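Local coordinates for hypothetical fimbrial assembly protein (Parabacteroides distasonis, PDB 3R4R) that is probably a component of the tip of fimbriae, the filamentous surface appendages that mediate cell adhesion and biofilm formation, at residues A[202-214]-A[256-268]. Residues are numbered along the deposited sequence; the frame is centred on the assembly and turned at random.
Sequences KITIFNTSAVENG and FPANKFIKGNYYR
Lys263 leaves its backbone with CG between N and the carbonyl carbon (chi1 65°), runs on extended and bends at chi4 (-60°), which carries NZ into the loop 202-214; Thr208 sets OG1 anti to its own N (chi1 -178°), facing the Lys263 carbonyl. Lys263 NZ donates to Asn207 O at 2.8 Å, from above the carbonyl plane, and forms a salt bridge with Glu212 OE1 at 2.6 Å on the anti lone pair. On its syn side OE1 of Glu212 takes Asn207 N (2.9 Å), closing residues 207-212 on themselves. Ile205 lies obliquely against the lysine chain, its CB 3.9 Å from Lys263 CE. Thr208 OG1 donates to Lys263 O at 3.1 Å, in the carbonyl plane and on a lone pair. Asn265 ND2, ending the type II turn 262-265, donates both to Ile262 O and, across the contact, to Thr208 O, while Ile262 CD1 rests 3.6 Å from Ser209 O. A methionine in place of Lys263 would probably leave Glu212 and Asn207 O without their cationic mate and let the loop shift. The loop after strand 191-202 is thus pinned to the turn entering strand 266-273 of the transthyretin-like C-terminal domain; with Glu233 also salt-bridged to NZ, two carboxylates probably stabilise the charged ammonium.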
loop_
_atom_site.group_PDB
_atom_site.type_symbol
_atom_site.label_atom_id
_atom_site.label_comp_id
_atom_site.label_asym_id
_atom_site.label_seq_id
_atom_site.Cartn_x
_atom_site.Cartn_y
_atom_site.Cartn_z
ATOM N N LYS A 202 -5.095 7.010 5.186
ATOM C CA LYS A 202 -6.468 6.497 5.215
ATOM C C LYS A 202 -6.394 5.045 4.675
ATOM O O LYS A 202 -5.461 4.722 3.936
ATOM C CB LYS A 202 -7.402 7.422 4.419
ATOM C CG LYS A 202 -7.609 8.807 5.041
ATOM C CD LYS A 202 -8.615 8.816 6.243
ATOM C CE LYS A 202 -8.798 10.177 6.871
ATOM N NZ LYS A 202 -9.317 11.198 5.910
ATOM N N ILE A 203 -7.329 4.178 5.046
ATOM C CA ILE A 203 -7.270 2.749 4.686
ATOM C C ILE A 203 -8.457 2.290 3.809
ATOM O O ILE A 203 -8.687 1.078 3.699
ATOM C CB ILE A 203 -7.246 1.876 5.992
ATOM C CG1 ILE A 203 -8.483 2.188 6.908
ATOM C CG2 ILE A 203 -5.905 2.039 6.742
ATOM C CD1 ILE A 203 -8.755 1.210 8.018
ATOM N N THR A 204 -9.209 3.216 3.213
ATOM C CA THR A 204 -10.392 2.866 2.418
ATOM C C THR A 204 -10.285 3.413 0.986
ATOM O O THR A 204 -11.303 3.520 0.279
ATOM C CB THR A 204 -11.653 3.419 3.110
ATOM O OG1 THR A 204 -11.572 4.846 3.282
ATOM C CG2 THR A 204 -12.019 2.685 4.378
ATOM N N ILE A 205 -9.049 3.773 0.572
ATOM C CA ILE A 205 -8.715 4.403 -0.702
ATOM C C ILE A 205 -8.038 3.349 -1.586
ATOM O O ILE A 205 -7.038 2.753 -1.195
ATOM C CB ILE A 205 -7.851 5.675 -0.455
ATOM C CG1 ILE A 205 -6.694 5.382 0.535
ATOM C CG2 ILE A 205 -8.782 6.781 0.122
ATOM C CD1 ILE A 205 -5.716 6.434 0.722
ATOM N N PHE A 206 -8.629 3.085 -2.765
ATOM C CA PHE A 206 -8.165 1.992 -3.616
ATOM C C PHE A 206 -7.786 2.398 -5.074
ATOM O O PHE A 206 -7.530 1.495 -5.879
ATOM C CB PHE A 206 -9.301 0.950 -3.709
ATOM C CG PHE A 206 -9.802 0.448 -2.376
ATOM C CD1 PHE A 206 -9.128 -0.557 -1.694
ATOM C CD2 PHE A 206 -10.982 0.945 -1.822
ATOM C CE1 PHE A 206 -9.597 -1.022 -0.463
ATOM C CE2 PHE A 206 -11.456 0.461 -0.599
ATOM C CZ PHE A 206 -10.752 -0.506 0.073
ATOM N N ASN A 207 -7.724 3.700 -5.416
ATOM C CA ASN A 207 -7.417 4.068 -6.802
ATOM C C ASN A 207 -5.916 4.203 -6.976
ATOM O O ASN A 207 -5.311 5.139 -6.463
ATOM C CB ASN A 207 -8.135 5.350 -7.235
ATOM C CG ASN A 207 -8.039 5.657 -8.721
ATOM O OD1 ASN A 207 -7.444 4.912 -9.521
ATOM N ND2 ASN A 207 -8.680 6.740 -9.130
ATOM N N THR A 208 -5.315 3.274 -7.730
ATOM C CA THR A 208 -3.857 3.254 -7.971
ATOM C C THR A 208 -3.497 4.179 -9.157
ATOM O O THR A 208 -2.418 4.052 -9.709
ATOM C CB THR A 208 -3.369 1.815 -8.212
ATOM O OG1 THR A 208 -1.956 1.864 -8.382
ATOM C CG2 THR A 208 -4.023 1.112 -9.427
ATOM N N SER A 209 -4.379 5.138 -9.490
ATOM C CA SER A 209 -4.217 6.108 -10.578
ATOM C C SER A 209 -4.445 7.564 -10.105
ATOM O O SER A 209 -4.112 8.492 -10.844
ATOM C CB SER A 209 -5.179 5.803 -11.728
ATOM O OG SER A 209 -4.967 4.501 -12.250
ATOM N N ALA A 210 -5.031 7.768 -8.913
ATOM C CA ALA A 210 -5.292 9.114 -8.389
ATOM C C ALA A 210 -4.923 9.214 -6.921
ATOM O O ALA A 210 -5.107 8.250 -6.189
ATOM C CB ALA A 210 -6.753 9.471 -8.580
ATOM N N VAL A 211 -4.371 10.363 -6.496
ATOM C CA VAL A 211 -3.952 10.573 -5.105
ATOM C C VAL A 211 -5.242 10.869 -4.282
ATOM O O VAL A 211 -6.001 11.757 -4.639
ATOM C CB VAL A 211 -2.847 11.670 -4.975
ATOM C CG1 VAL A 211 -3.302 13.035 -5.476
ATOM C CG2 VAL A 211 -2.309 11.770 -3.556
ATOM N N GLU A 212 -5.523 10.054 -3.238
ATOM C CA GLU A 212 -6.750 10.168 -2.413
ATOM C C GLU A 212 -6.443 10.391 -0.916
ATOM O O GLU A 212 -7.328 10.846 -0.190
ATOM C CB GLU A 212 -7.607 8.894 -2.542
ATOM C CG GLU A 212 -8.143 8.549 -3.914
ATOM C CD GLU A 212 -8.546 7.090 -4.044
ATOM O OE1 GLU A 212 -7.636 6.231 -4.048
ATOM O OE2 GLU A 212 -9.755 6.801 -4.205
ATOM N N ASN A 213 -5.211 10.041 -0.441
ATOM C CA ASN A 213 -4.884 10.174 0.986
ATOM C C ASN A 213 -4.718 11.684 1.466
ATOM O O ASN A 213 -3.760 12.397 1.116
ATOM C CB ASN A 213 -3.615 9.412 1.315
ATOM C CG ASN A 213 -3.330 9.318 2.781
ATOM O OD1 ASN A 213 -4.240 9.315 3.598
ATOM N ND2 ASN A 213 -2.062 9.172 3.152
ATOM N N GLY A 214 -5.641 12.073 2.351
ATOM C CA GLY A 214 -5.693 13.375 3.010
ATOM C C GLY A 214 -4.911 13.435 4.315
ATOM O O GLY A 214 -4.591 14.531 4.791
ATOM N N PHE A 256 10.432 17.786 -5.582
ATOM C CA PHE A 256 9.511 17.046 -6.451
ATOM C C PHE A 256 8.068 17.222 -5.958
ATOM O O PHE A 256 7.866 17.315 -4.744
ATOM C CB PHE A 256 9.888 15.551 -6.511
ATOM C CG PHE A 256 11.227 15.261 -7.168
ATOM C CD1 PHE A 256 12.407 15.350 -6.446
ATOM C CD2 PHE A 256 11.294 14.845 -8.489
ATOM C CE1 PHE A 256 13.640 15.125 -7.066
ATOM C CE2 PHE A 256 12.519 14.586 -9.095
ATOM C CZ PHE A 256 13.692 14.777 -8.398
ATOM N N PRO A 257 7.042 17.292 -6.846
ATOM C CA PRO A 257 5.662 17.456 -6.342
ATOM C C PRO A 257 5.219 16.174 -5.665
ATOM O O PRO A 257 5.207 15.110 -6.295
ATOM C CB PRO A 257 4.837 17.788 -7.600
ATOM C CG PRO A 257 5.835 17.948 -8.718
ATOM C CD PRO A 257 7.068 17.213 -8.322
ATOM N N ALA A 258 4.928 16.272 -4.351
ATOM C CA ALA A 258 4.578 15.154 -3.475
ATOM C C ALA A 258 3.379 14.353 -4.000
ATOM O O ALA A 258 3.357 13.142 -3.844
ATOM C CB ALA A 258 4.268 15.673 -2.085
ATOM N N ASN A 259 2.424 15.019 -4.675
ATOM C CA ASN A 259 1.208 14.384 -5.197
ATOM C C ASN A 259 1.478 13.565 -6.513
ATOM O O ASN A 259 0.540 12.955 -7.041
ATOM C CB ASN A 259 0.115 15.435 -5.441
ATOM C CG ASN A 259 0.487 16.594 -6.314
ATOM O OD1 ASN A 259 1.638 17.032 -6.371
ATOM N ND2 ASN A 259 -0.517 17.192 -6.918
ATOM N N LYS A 260 2.739 13.478 -6.989
ATOM C CA LYS A 260 3.044 12.677 -8.177
ATOM C C LYS A 260 3.232 11.191 -7.798
ATOM O O LYS A 260 3.152 10.320 -8.674
ATOM C CB LYS A 260 4.300 13.203 -8.907
ATOM C CG LYS A 260 4.214 14.603 -9.524
ATOM C CD LYS A 260 3.271 14.698 -10.720
ATOM N N PHE A 261 3.458 10.897 -6.493
ATOM C CA PHE A 261 3.726 9.548 -6.004
ATOM C C PHE A 261 2.434 8.937 -5.464
ATOM O O PHE A 261 2.028 9.216 -4.333
ATOM C CB PHE A 261 4.828 9.586 -4.940
ATOM C CG PHE A 261 6.040 10.359 -5.391
ATOM C CD1 PHE A 261 7.004 9.765 -6.204
ATOM C CD2 PHE A 261 6.223 11.680 -5.007
ATOM C CE1 PHE A 261 8.122 10.476 -6.622
ATOM C CE2 PHE A 261 7.307 12.403 -5.471
ATOM C CZ PHE A 261 8.273 11.789 -6.249
ATOM N N ILE A 262 1.762 8.140 -6.307
ATOM C CA ILE A 262 0.476 7.527 -6.003
ATOM C C ILE A 262 0.713 6.125 -5.452
ATOM O O ILE A 262 1.614 5.432 -5.897
ATOM C CB ILE A 262 -0.423 7.511 -7.285
ATOM C CG1 ILE A 262 -0.613 8.931 -7.882
ATOM C CG2 ILE A 262 -1.792 6.848 -7.044
ATOM C CD1 ILE A 262 -0.897 8.951 -9.409
ATOM N N LYS A 263 -0.085 5.726 -4.460
ATOM C CA LYS A 263 -0.075 4.399 -3.857
ATOM C C LYS A 263 -0.192 3.300 -4.921
ATOM O O LYS A 263 -1.003 3.414 -5.856
ATOM C CB LYS A 263 -1.229 4.266 -2.852
ATOM C CG LYS A 263 -2.615 4.332 -3.498
ATOM C CD LYS A 263 -3.715 4.454 -2.461
ATOM C CE LYS A 263 -5.043 4.786 -3.083
ATOM N NZ LYS A 263 -5.051 6.089 -3.844
ATOM N N GLY A 264 0.580 2.241 -4.741
ATOM C CA GLY A 264 0.546 1.099 -5.637
ATOM C C GLY A 264 1.337 1.300 -6.897
ATOM O O GLY A 264 1.115 0.577 -7.863
ATOM N N ASN A 265 2.259 2.282 -6.894
ATOM C CA ASN A 265 3.114 2.566 -8.042
ATOM C C ASN A 265 4.606 2.530 -7.655
ATOM O O ASN A 265 4.943 2.728 -6.489
ATOM C CB ASN A 265 2.766 3.923 -8.661
ATOM C CG ASN A 265 1.421 3.989 -9.345
ATOM O OD1 ASN A 265 1.264 3.593 -10.499
ATOM N ND2 ASN A 265 0.445 4.541 -8.666
ATOM N N TYR A 266 5.479 2.249 -8.632
ATOM C CA TYR A 266 6.941 2.189 -8.480
ATOM C C TYR A 266 7.544 3.253 -9.389
ATOM O O TYR A 266 7.228 3.329 -10.570
ATOM C CB TYR A 266 7.474 0.760 -8.762
ATOM C CG TYR A 266 8.972 0.548 -8.957
ATOM C CD1 TYR A 266 9.907 1.278 -8.224
ATOM C CD2 TYR A 266 9.446 -0.496 -9.749
ATOM C CE1 TYR A 266 11.278 1.059 -8.375
ATOM C CE2 TYR A 266 10.811 -0.741 -9.890
ATOM C CZ TYR A 266 11.728 0.039 -9.207
ATOM O OH TYR A 266 13.073 -0.231 -9.389
ATOM N N TYR A 267 8.361 4.124 -8.791
ATOM C CA TYR A 267 8.986 5.263 -9.444
ATOM C C TYR A 267 10.497 5.199 -9.393
ATOM O O TYR A 267 11.062 4.642 -8.450
ATOM C CB TYR A 267 8.526 6.559 -8.767
ATOM C CG TYR A 267 7.024 6.765 -8.786
ATOM C CD1 TYR A 267 6.386 7.281 -9.912
ATOM C CD2 TYR A 267 6.241 6.467 -7.670
ATOM C CE1 TYR A 267 5.004 7.457 -9.943
ATOM C CE2 TYR A 267 4.854 6.641 -7.690
ATOM C CZ TYR A 267 4.241 7.144 -8.828
ATOM O OH TYR A 267 2.881 7.329 -8.882
ATOM N N ARG A 268 11.149 5.783 -10.407
ATOM C CA ARG A 268 12.597 5.941 -10.472
ATOM C C ARG A 268 12.947 7.417 -10.734
ATOM O O ARG A 268 12.417 8.019 -11.669
ATOM C CB ARG A 268 13.274 5.033 -11.526
ATOM C CG ARG A 268 13.114 3.522 -11.323
ATOM C CD ARG A 268 14.087 2.787 -12.215
ATOM N NE ARG A 268 13.837 1.349 -12.312
ATOM C CZ ARG A 268 13.461 0.723 -13.425
ATOM N NH1 ARG A 268 13.344 1.394 -14.570
ATOM N NH2 ARG A 268 13.263 -0.588 -13.421
#